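Side-chain contact in deacylase (PDB 5THW), which probably hydrolyses N-carbamoyl-L-amino acids or related N-carbamoyl compounds as a dizinc amidase of the peptidase M20 family: residues A61-I66 with I145-E150. Residues are numbered along the deposited sequence; the frame is centred on the assembly and turned at random.
Sequences AGRDLI and IWTNEE. With ZN (zinc ion), chain F; URP (N-(aminocarbonyl)-beta-alanine), chain G.
Arg63 meets Thr147 through the far end of its guanidinium, a worked example of how a buried arginine can tie a helix to the loop that carries metal ligands. From CB the chain leaves with CG beside the backbone N (chi1 -69°); CB and CG pass near the Ile145 CD1 methyl without close contact, and the extended run through CD to NE carries the guanidinium on to Thr147. NE is hydrogen-bonded to a residue flanking one segment, and NH1 donates to the carbonyl O of Gly83. Arg63 NH2 gives a nearly straight hydrogen bond (160°, 3.0 Å) to Thr147 OG1, which lies in the guanidinium plane at its edge. A water 2.8 Å from Arg63 NH2 accepts the other N-H, on the side facing NE, and receives a weak bond from the backbone N of Asn148. With partners for all three nitrogens, the group's rotation is largely fixed; Thr147 OG1 is also hydrogen-bonded to Met82 O.

One turn along the helix, Ile66 and Ile145 reach tip to tip, their CD1 methyls 3.8 Å apart, while Ile66 CG2 lies alongside Ile145 CD1.

Farther along the loop, Glu150 binds zinc through both carboxylate oxygens, with OE2 at 2.1 Å, and Asp115 and His403 complete the protein ligands of that ion. Glu149 OE1 lies 3.0 Å from N3 of the bound N-carbamoyl-beta-alanine. Helix 57-72 packs against the end of strand 141-145, with Ile66 and Ile145 both touching Met87 of the neighbouring antiparallel strand 85-89, and Thr147 resting on helix 159-164.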
# COMPACT_ATOMS: atom_id res chain seq x y z
N ALA A 61 -26.62 12.23 2.74
CA ALA A 61 -27.03 13.57 3.16
C ALA A 61 -27.25 14.46 1.96
O ALA A 61 -28.26 15.17 1.88
CB ALA A 61 -25.99 14.18 4.09
N GLY A 62 -26.33 14.41 0.99
CA GLY A 62 -26.49 15.22 -0.21
C GLY A 62 -27.72 14.83 -1.01
O GLY A 62 -28.45 15.69 -1.50
N ARG A 63 -27.97 13.52 -1.13
CA ARG A 63 -29.18 13.07 -1.81
C ARG A 63 -30.42 13.63 -1.13
O ARG A 63 -31.28 14.22 -1.80
CB ARG A 63 -29.23 11.54 -1.85
CG ARG A 63 -28.19 10.90 -2.75
CD ARG A 63 -28.10 9.41 -2.48
NE ARG A 63 -27.31 8.73 -3.50
CZ ARG A 63 -27.83 7.96 -4.45
NH1 ARG A 63 -29.15 7.78 -4.51
NH2 ARG A 63 -27.03 7.36 -5.33
N ASP A 64 -30.52 13.49 0.20
CA ASP A 64 -31.71 13.94 0.91
C ASP A 64 -31.95 15.43 0.70
O ASP A 64 -33.09 15.87 0.52
CB ASP A 64 -31.61 13.64 2.41
CG ASP A 64 -31.60 12.15 2.73
OD1 ASP A 64 -32.10 11.35 1.91
OD2 ASP A 64 -31.10 11.78 3.81
N LEU A 65 -30.88 16.22 0.68
CA LEU A 65 -31.02 17.66 0.50
C LEU A 65 -31.51 18.00 -0.90
O LEU A 65 -32.34 18.90 -1.07
CB LEU A 65 -29.69 18.35 0.80
CG LEU A 65 -29.77 19.88 0.73
CD1 LEU A 65 -30.87 20.39 1.68
CD2 LEU A 65 -28.42 20.47 1.09
N ILE A 66 -30.99 17.31 -1.92
CA ILE A 66 -31.43 17.56 -3.29
C ILE A 66 -32.89 17.17 -3.47
O ILE A 66 -33.67 17.90 -4.10
CB ILE A 66 -30.52 16.80 -4.28
CG1 ILE A 66 -29.09 17.34 -4.22
CG2 ILE A 66 -31.07 16.90 -5.69
CD1 ILE A 66 -28.11 16.48 -4.98
N ILE A 145 -30.37 11.87 -10.43
CA ILE A 145 -29.11 11.57 -9.77
C ILE A 145 -28.72 10.14 -10.14
O ILE A 145 -29.48 9.21 -9.87
CB ILE A 145 -29.20 11.73 -8.24
CG1 ILE A 145 -29.49 13.17 -7.84
CG2 ILE A 145 -27.90 11.30 -7.59
CD1 ILE A 145 -29.77 13.29 -6.34
N TRP A 146 -27.56 9.97 -10.77
CA TRP A 146 -27.05 8.64 -11.11
C TRP A 146 -26.12 8.14 -10.01
O TRP A 146 -25.23 8.88 -9.55
CB TRP A 146 -26.33 8.67 -12.46
CG TRP A 146 -27.21 9.13 -13.58
CD1 TRP A 146 -27.15 10.33 -14.23
CD2 TRP A 146 -28.31 8.42 -14.18
NE1 TRP A 146 -28.12 10.40 -15.21
CE2 TRP A 146 -28.85 9.24 -15.19
CE3 TRP A 146 -28.88 7.16 -13.95
CZ2 TRP A 146 -29.93 8.85 -15.97
CZ3 TRP A 146 -29.96 6.78 -14.73
CH2 TRP A 146 -30.47 7.62 -15.73
N THR A 147 -26.32 6.90 -9.58
CA THR A 147 -25.56 6.32 -8.48
C THR A 147 -24.13 5.98 -8.89
O THR A 147 -23.90 5.42 -9.97
CB THR A 147 -26.25 5.07 -7.95
OG1 THR A 147 -27.56 5.41 -7.48
CG2 THR A 147 -25.46 4.42 -6.81
N ASN A 148 -23.18 6.30 -8.01
CA ASN A 148 -21.79 5.86 -8.11
C ASN A 148 -21.24 6.07 -9.52
O ASN A 148 -20.66 5.17 -10.14
CB ASN A 148 -21.66 4.39 -7.70
CG ASN A 148 -20.22 3.94 -7.59
OD1 ASN A 148 -19.38 4.62 -7.01
ND2 ASN A 148 -19.91 2.79 -8.19
N GLU A 149 -21.39 7.31 -10.03
CA GLU A 149 -20.89 7.61 -11.36
C GLU A 149 -19.37 7.63 -11.40
O GLU A 149 -18.77 7.23 -12.40
CB GLU A 149 -21.46 8.94 -11.86
CG GLU A 149 -21.08 9.29 -13.28
CD GLU A 149 -19.74 10.00 -13.38
OE1 GLU A 149 -19.25 10.50 -12.34
OE2 GLU A 149 -19.19 10.07 -14.50
N GLU A 150 -18.73 8.09 -10.32
CA GLU A 150 -17.28 8.27 -10.30
C GLU A 150 -16.54 6.95 -10.49
O GLU A 150 -15.46 6.93 -11.09
CB GLU A 150 -16.84 8.92 -8.98
CG GLU A 150 -17.15 10.40 -8.87
CD GLU A 150 -16.27 11.26 -9.77
OE1 GLU A 150 -15.36 10.71 -10.42
OE2 GLU A 150 -16.51 12.48 -9.84
ZN ZN F . -15.37 13.04 -11.55
O2 URP G . -15.17 12.77 -13.81
C2 URP G . -16.22 12.17 -13.94
N3 URP G . -17.30 12.54 -13.27
N1 URP G . -16.31 11.12 -14.74
C6 URP G . -16.09 9.78 -14.23
C5 URP G . -15.78 8.78 -15.34
C4 URP G . -14.41 9.12 -15.88
O42 URP G . -14.32 9.64 -17.02
O41 URP G . -13.41 8.88 -15.16
O HOH W 1 -24.32 8.18 -5.38